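Local coordinates for topoisomerase I-like protein (Leishmania donovani, PDB 2B9S) that relaxes supercoiled DNA as a type IB topoisomerase, probably by cutting and rejoining one strand through a transient phosphotyrosine link, at residues D[371-374]-D[375-378]; D[379-382]-D[383-386]. One frame throughout, in Å; residues are numbered along the deposited sequence.

Contact 1: D[371-374]-D[375-378]; sequences DHLK and SFMD. With nucleotides of chain C.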
loop_
_atom_site.group_PDB
_atom_site.type_symbol
_atom_site.label_atom_id
_atom_site.label_comp_id
_atom_site.label_asym_id
_atom_site.label_seq_id
_atom_site.Cartn_x
_atom_site.Cartn_y
_atom_site.Cartn_z
ATOM N N ASP D 371 -21.612 1.603 -7.964
ATOM C CA ASP D 371 -22.560 2.241 -8.881
ATOM C C ASP D 371 -23.793 2.765 -8.139
ATOM O O ASP D 371 -24.206 3.912 -8.348
ATOM C CB ASP D 371 -22.936 1.310 -10.039
ATOM C CG ASP D 371 -21.815 1.184 -11.078
ATOM O OD1 ASP D 371 -20.837 1.948 -10.989
ATOM O OD2 ASP D 371 -21.899 0.334 -11.987
ATOM N N HIS D 372 -24.346 1.953 -7.242
ATOM C CA HIS D 372 -25.455 2.407 -6.414
ATOM C C HIS D 372 -25.116 3.675 -5.612
ATOM O O HIS D 372 -25.931 4.590 -5.531
ATOM C CB HIS D 372 -25.949 1.300 -5.482
ATOM C CG HIS D 372 -27.158 1.680 -4.684
ATOM N ND1 HIS D 372 -28.343 2.079 -5.268
ATOM C CD2 HIS D 372 -27.372 1.707 -3.344
ATOM C CE1 HIS D 372 -29.232 2.338 -4.322
ATOM N NE2 HIS D 372 -28.666 2.124 -3.146
ATOM N N LEU D 373 -23.915 3.714 -5.038
ATOM C CA LEU D 373 -23.427 4.850 -4.250
ATOM C C LEU D 373 -23.334 6.176 -5.027
ATOM O O LEU D 373 -23.552 7.234 -4.457
ATOM C CB LEU D 373 -22.074 4.516 -3.597
ATOM C CG LEU D 373 -22.017 3.546 -2.414
ATOM C CD1 LEU D 373 -20.562 3.307 -1.963
ATOM C CD2 LEU D 373 -22.897 4.004 -1.217
ATOM N N LYS D 374 -23.000 6.106 -6.310
ATOM C CA LYS D 374 -22.998 7.279 -7.199
ATOM C C LYS D 374 -24.368 7.959 -7.321
ATOM O O LYS D 374 -24.446 9.108 -7.738
ATOM C CB LYS D 374 -22.541 6.897 -8.610
ATOM C CG LYS D 374 -21.159 6.316 -8.721
ATOM C CD LYS D 374 -20.080 7.260 -8.205
ATOM C CE LYS D 374 -18.703 6.607 -8.316
ATOM N NZ LYS D 374 -18.580 5.379 -7.442
ATOM N N SER D 375 -25.439 7.238 -6.978
ATOM C CA SER D 375 -26.802 7.768 -7.028
ATOM C C SER D 375 -27.084 8.762 -5.898
ATOM O O SER D 375 -28.001 9.579 -6.012
ATOM C CB SER D 375 -27.832 6.626 -7.008
ATOM O OG SER D 375 -28.037 6.123 -5.693
ATOM N N PHE D 376 -26.293 8.689 -4.825
ATOM C CA PHE D 376 -26.411 9.590 -3.668
ATOM C C PHE D 376 -25.530 10.838 -3.764
ATOM O O PHE D 376 -25.880 11.887 -3.221
ATOM C CB PHE D 376 -26.032 8.865 -2.373
ATOM C CG PHE D 376 -26.914 7.707 -2.036
ATOM C CD1 PHE D 376 -26.442 6.401 -2.164
ATOM C CD2 PHE D 376 -28.212 7.912 -1.567
ATOM C CE1 PHE D 376 -27.239 5.310 -1.832
ATOM C CE2 PHE D 376 -29.038 6.817 -1.242
ATOM C CZ PHE D 376 -28.539 5.513 -1.366
ATOM N N MET D 377 -24.377 10.704 -4.422
ATOM C CA MET D 377 -23.322 11.711 -4.418
ATOM C C MET D 377 -22.295 11.367 -5.492
ATOM O O MET D 377 -21.931 10.203 -5.668
ATOM C CB MET D 377 -22.680 11.754 -3.030
ATOM C CG MET D 377 -21.439 12.616 -2.880
ATOM S SD MET D 377 -20.659 12.297 -1.279
ATOM C CE MET D 377 -18.949 12.629 -1.691
ATOM N N ASP D 378 -21.845 12.376 -6.230
ATOM C CA ASP D 378 -20.835 12.194 -7.270
ATOM C C ASP D 378 -19.482 11.812 -6.671
ATOM O O ASP D 378 -19.050 12.379 -5.653
ATOM C CB ASP D 378 -20.700 13.459 -8.129
ATOM C CG ASP D 378 -21.994 13.813 -8.860
ATOM O OD1 ASP D 378 -22.810 12.893 -9.136
ATOM O OD2 ASP D 378 -22.200 15.014 -9.148
ATOM P P DT C 18 -15.314 4.122 -9.343
ATOM O OP1 DT C 18 -15.866 5.026 -8.333
ATOM O OP2 DT C 18 -16.123 2.930 -9.701
ATOM O "O5'" DT C 18 -14.965 4.912 -10.693
ATOM C "C5'" DT C 18 -13.735 5.623 -10.846
ATOM C "C4'" DT C 18 -13.052 5.306 -12.169
ATOM O "O4'" DT C 18 -12.399 4.020 -12.083
ATOM C "C3'" DT C 18 -13.979 5.233 -13.385
ATOM O "O3'" DT C 18 -13.595 6.257 -14.308
ATOM C "C2'" DT C 18 -13.788 3.835 -13.972
ATOM C "C1'" DT C 18 -12.454 3.404 -13.358
ATOM N N1 DT C 18 -12.305 1.947 -13.111
ATOM C C2 DT C 18 -11.245 1.284 -13.677
ATOM O O2 DT C 18 -10.435 1.825 -14.399
ATOM N N3 DT C 18 -11.191 -0.060 -13.386
ATOM C C4 DT C 18 -12.057 -0.779 -12.589
ATOM O O4 DT C 18 -11.878 -1.985 -12.396
ATOM C C5 DT C 18 -13.152 -0.017 -12.032
ATOM C C7 DT C 18 -14.257 -0.661 -11.220
ATOM C C6 DT C 18 -13.208 1.284 -12.315
#
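His-372 and Ser-375 meet where helix 366-373 of the topoisomerase IB catalytic core gives way to the loop that follows it. Three hydrogen bonds join the last helical turn to this loop, and two of them end on one atom. The hydroxyl OG of Ser-375 gives its proton to His-372 O at 2.6 Å, nearly in line with the C=O bond, while Ser-375 N reaches the same oxygen at 3.1 Å from above the carbonyl plane. A torsion that sets OG between the backbone N and carbonyl carbon (chi1 80°) turns the hydroxyl back to that oxygen. One residue on, Phe-376 N donates to Leu-373 O at 3.1 Å, another i to i+3 bond.

The aromatic contact is an offset edge-to-face pair: the Phe-376 ring turns its edge to the face of His-372, with planes at 81° and centroids 5.2 Å apart. CE1 leads the approach, and His-372 NE2, buried here, has no polar partner. Met-281 of helix 272-287 touches both side chains, whereas Ile-259 of helix 236-266 packs on Phe-376.

Lys-374 carries the polar contact to the DNA. Bent at chi2 and chi4, it also hydrogen-bonds through its ammonium group to the carbonyls of Asn-370 and Leu-380, which probably steady it as NZ donates to OP1 of DT18 of chain C at 2.9 Å.

Contact 2: D[379-382]-D[383-386]; sequences GLSA and KVFR. With VO4 (vanadate ion), chain F; nucleotides of chain C; nucleotides of chain A.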
loop_
_atom_site.group_PDB
_atom_site.type_symbol
_atom_site.label_atom_id
_atom_site.label_comp_id
_atom_site.label_asym_id
_atom_site.label_seq_id
_atom_site.Cartn_x
_atom_site.Cartn_y
_atom_site.Cartn_z
ATOM N N GLY D 379 -18.822 10.842 -7.303
ATOM C CA GLY D 379 -17.547 10.333 -6.811
ATOM C C GLY D 379 -17.622 9.400 -5.607
ATOM O O GLY D 379 -16.598 8.873 -5.197
ATOM N N LEU D 380 -18.806 9.176 -5.039
ATOM C CA LEU D 380 -18.914 8.347 -3.839
ATOM C C LEU D 380 -18.640 6.855 -4.108
ATOM O O LEU D 380 -19.165 6.262 -5.046
ATOM C CB LEU D 380 -20.263 8.545 -3.133
ATOM C CG LEU D 380 -20.454 7.879 -1.761
ATOM C CD1 LEU D 380 -19.538 8.470 -0.697
ATOM C CD2 LEU D 380 -21.910 7.900 -1.312
ATOM N N SER D 381 -17.788 6.270 -3.276
ATOM C CA SER D 381 -17.392 4.875 -3.416
ATOM C C SER D 381 -17.111 4.399 -2.015
ATOM O O SER D 381 -17.092 5.214 -1.103
ATOM C CB SER D 381 -16.159 4.720 -4.337
ATOM O OG SER D 381 -14.987 5.198 -3.713
ATOM N N ALA D 382 -16.914 3.090 -1.839
ATOM C CA ALA D 382 -16.804 2.494 -0.509
ATOM C C ALA D 382 -15.617 2.947 0.335
ATOM O O ALA D 382 -15.706 2.923 1.573
ATOM C CB ALA D 382 -16.857 0.955 -0.585
ATOM N N LYS D 383 -14.507 3.329 -0.307
ATOM C CA LYS D 383 -13.284 3.651 0.441
ATOM C C LYS D 383 -13.483 4.954 1.190
ATOM O O LYS D 383 -12.861 5.186 2.226
ATOM C CB LYS D 383 -12.031 3.679 -0.452
ATOM C CG LYS D 383 -11.876 4.924 -1.353
ATOM C CD LYS D 383 -10.603 4.867 -2.214
ATOM C CE LYS D 383 -9.362 5.315 -1.432
ATOM N NZ LYS D 383 -9.372 6.795 -1.075
ATOM N N VAL D 384 -14.388 5.782 0.664
ATOM C CA VAL D 384 -14.700 7.105 1.225
ATOM C C VAL D 384 -15.307 7.010 2.635
ATOM O O VAL D 384 -15.048 7.879 3.481
ATOM C CB VAL D 384 -15.619 7.949 0.253
ATOM C CG1 VAL D 384 -15.909 9.343 0.825
ATOM C CG2 VAL D 384 -14.984 8.079 -1.114
ATOM N N PHE D 385 -16.098 5.960 2.890
ATOM C CA PHE D 385 -16.672 5.722 4.225
ATOM C C PHE D 385 -15.604 5.468 5.265
ATOM O O PHE D 385 -15.797 5.680 6.474
ATOM C CB PHE D 385 -17.624 4.527 4.200
ATOM C CG PHE D 385 -18.994 4.851 3.677
ATOM C CD1 PHE D 385 -19.263 4.773 2.316
ATOM C CD2 PHE D 385 -20.014 5.241 4.556
ATOM C CE1 PHE D 385 -20.544 5.067 1.824
ATOM C CE2 PHE D 385 -21.295 5.541 4.085
ATOM C CZ PHE D 385 -21.567 5.463 2.720
ATOM N N ARG D 386 -14.470 4.991 4.791
ATOM C CA ARG D 386 -13.385 4.619 5.670
ATOM C C ARG D 386 -12.628 5.888 6.109
ATOM O O ARG D 386 -12.293 6.049 7.291
ATOM C CB ARG D 386 -12.490 3.614 4.936
ATOM C CG ARG D 386 -11.825 2.633 5.807
ATOM C CD ARG D 386 -11.067 1.592 4.954
ATOM N NE ARG D 386 -9.862 1.176 5.652
ATOM C CZ ARG D 386 -9.830 0.282 6.626
ATOM N NH1 ARG D 386 -10.943 -0.327 7.026
ATOM N NH2 ARG D 386 -8.673 -0.036 7.179
HETATM V V VO4 F . -6.103 1.146 4.278
HETATM O O1 VO4 F . -6.305 0.888 5.985
HETATM O O2 VO4 F . -7.224 0.480 3.089
ATOM P P DC C 17 -13.471 1.548 -3.695
ATOM O OP1 DC C 17 -13.901 2.755 -2.947
ATOM O OP2 DC C 17 -14.333 0.370 -3.694
ATOM O "O5'" DC C 17 -13.272 2.021 -5.186
ATOM C "C5'" DC C 17 -12.554 3.189 -5.543
ATOM C "C4'" DC C 17 -12.437 3.138 -7.048
ATOM O "O4'" DC C 17 -11.448 2.144 -7.414
ATOM C "C3'" DC C 17 -13.714 2.724 -7.785
ATOM O "O3'" DC C 17 -13.886 3.637 -8.842
ATOM C "C2'" DC C 17 -13.377 1.370 -8.390
ATOM C "C1'" DC C 17 -11.878 1.541 -8.634
ATOM N N1 DC C 17 -11.126 0.265 -8.880
ATOM C C2 DC C 17 -10.038 0.280 -9.753
ATOM O O2 DC C 17 -9.727 1.363 -10.310
ATOM N N3 DC C 17 -9.356 -0.881 -9.974
ATOM C C4 DC C 17 -9.731 -2.016 -9.369
ATOM N N4 DC C 17 -9.028 -3.112 -9.661
ATOM C C5 DC C 17 -10.842 -2.075 -8.477
ATOM C C6 DC C 17 -11.498 -0.921 -8.254
ATOM P P DT A 10 -5.961 6.803 0.424
ATOM O OP1 DT A 10 -7.326 6.857 0.940
ATOM O OP2 DT A 10 -4.919 7.809 0.762
ATOM O "O5'" DT A 10 -5.333 5.402 0.871
ATOM C "C5'" DT A 10 -6.142 4.224 1.061
ATOM C "C4'" DT A 10 -5.285 3.086 1.561
ATOM O "O4'" DT A 10 -4.188 2.811 0.658
ATOM C "C3'" DT A 10 -4.587 3.327 2.901
ATOM O "O3'" DT A 10 -4.799 2.192 3.684
ATOM C "C2'" DT A 10 -3.097 3.454 2.609
ATOM C "C1'" DT A 10 -3.022 2.502 1.433
ATOM N N1 DT A 10 -1.852 2.644 0.540
ATOM C C2 DT A 10 -1.147 1.500 0.198
ATOM O O2 DT A 10 -1.414 0.395 0.623
ATOM N N3 DT A 10 -0.097 1.706 -0.659
ATOM C C4 DT A 10 0.315 2.920 -1.202
ATOM O O4 DT A 10 1.276 2.970 -1.976
ATOM C C5 DT A 10 -0.447 4.079 -0.798
ATOM C C7 DT A 10 -0.025 5.472 -1.208
ATOM C C6 DT A 10 -1.498 3.892 0.032
#
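Ser-381 tucks its OG over its own backbone, flanked by N and C (chi1 71°), presenting the hydroxyl to the DNA, and Lys-383 takes a similar first torsion (chi1 76°) that lays its CG 3.9 Å from that OG. Both residues hold one phosphate oxygen: OP1 of DC17 of chain C accepts from Ser-381 OG at 2.8 Å and from the backbone N of Lys-383 at 2.8 Å. Bends at chi3 and chi4 then carry Lys-383 NZ to OP1 of DT10 of chain A, 2.9 Å away, so one residue touches phosphates of two DNA chains.

The backbone makes a type I beta turn from Ser-381 to Val-384, closed by Val-384 N on Ser-381 O at 3.3 Å; a weak bond from Phe-385 N to Ala-382 O follows. Leu-380 CD1 also packs on Val-384 CG1 at 4.0 Å.

Arg-386 reaches the vanadate ion, a transition-state mimic joined to O3' of DT10 of chain A. Its NH2 donates to O1 of the vanadate at 2.8 Å, almost straight (167°) and in the guanidinium plane. Cys-427 O accepts from the same NH2, and Tyr-22 OH of the other protein chain pairs with NE, probably fixing the guanidinium's rotation; Arg-290 and His-429 also bind the vanadate. The turn leads into helix 384-400, with Leu-380, Val-384 and Phe-385 against Leu-252 of helix 236-266 and Ala-382 and Phe-385 against Ile-284 of helix 272-287.

Followed from the N terminus, the chain leaves helix 366-373 through contact 1, whose bonds round off the helix end, and passes directly from Asp-378 to Gly-379 into contact 2, whose turn leads into helix 384-400. The two are consecutive and neither nest nor cross; their centres lie about 10 Å apart. They also touch directly: the lysine of contact 1 is tied to the first residues of contact 2, and Leu-373 packs on residues 380-382, drawing the loop back over the helix it has left. Together they tie two successive helices to helices 236-266 and 272-287 and grip successive phosphates of chain C, while Arg-386 alone of the two contacts reaches the vanadate.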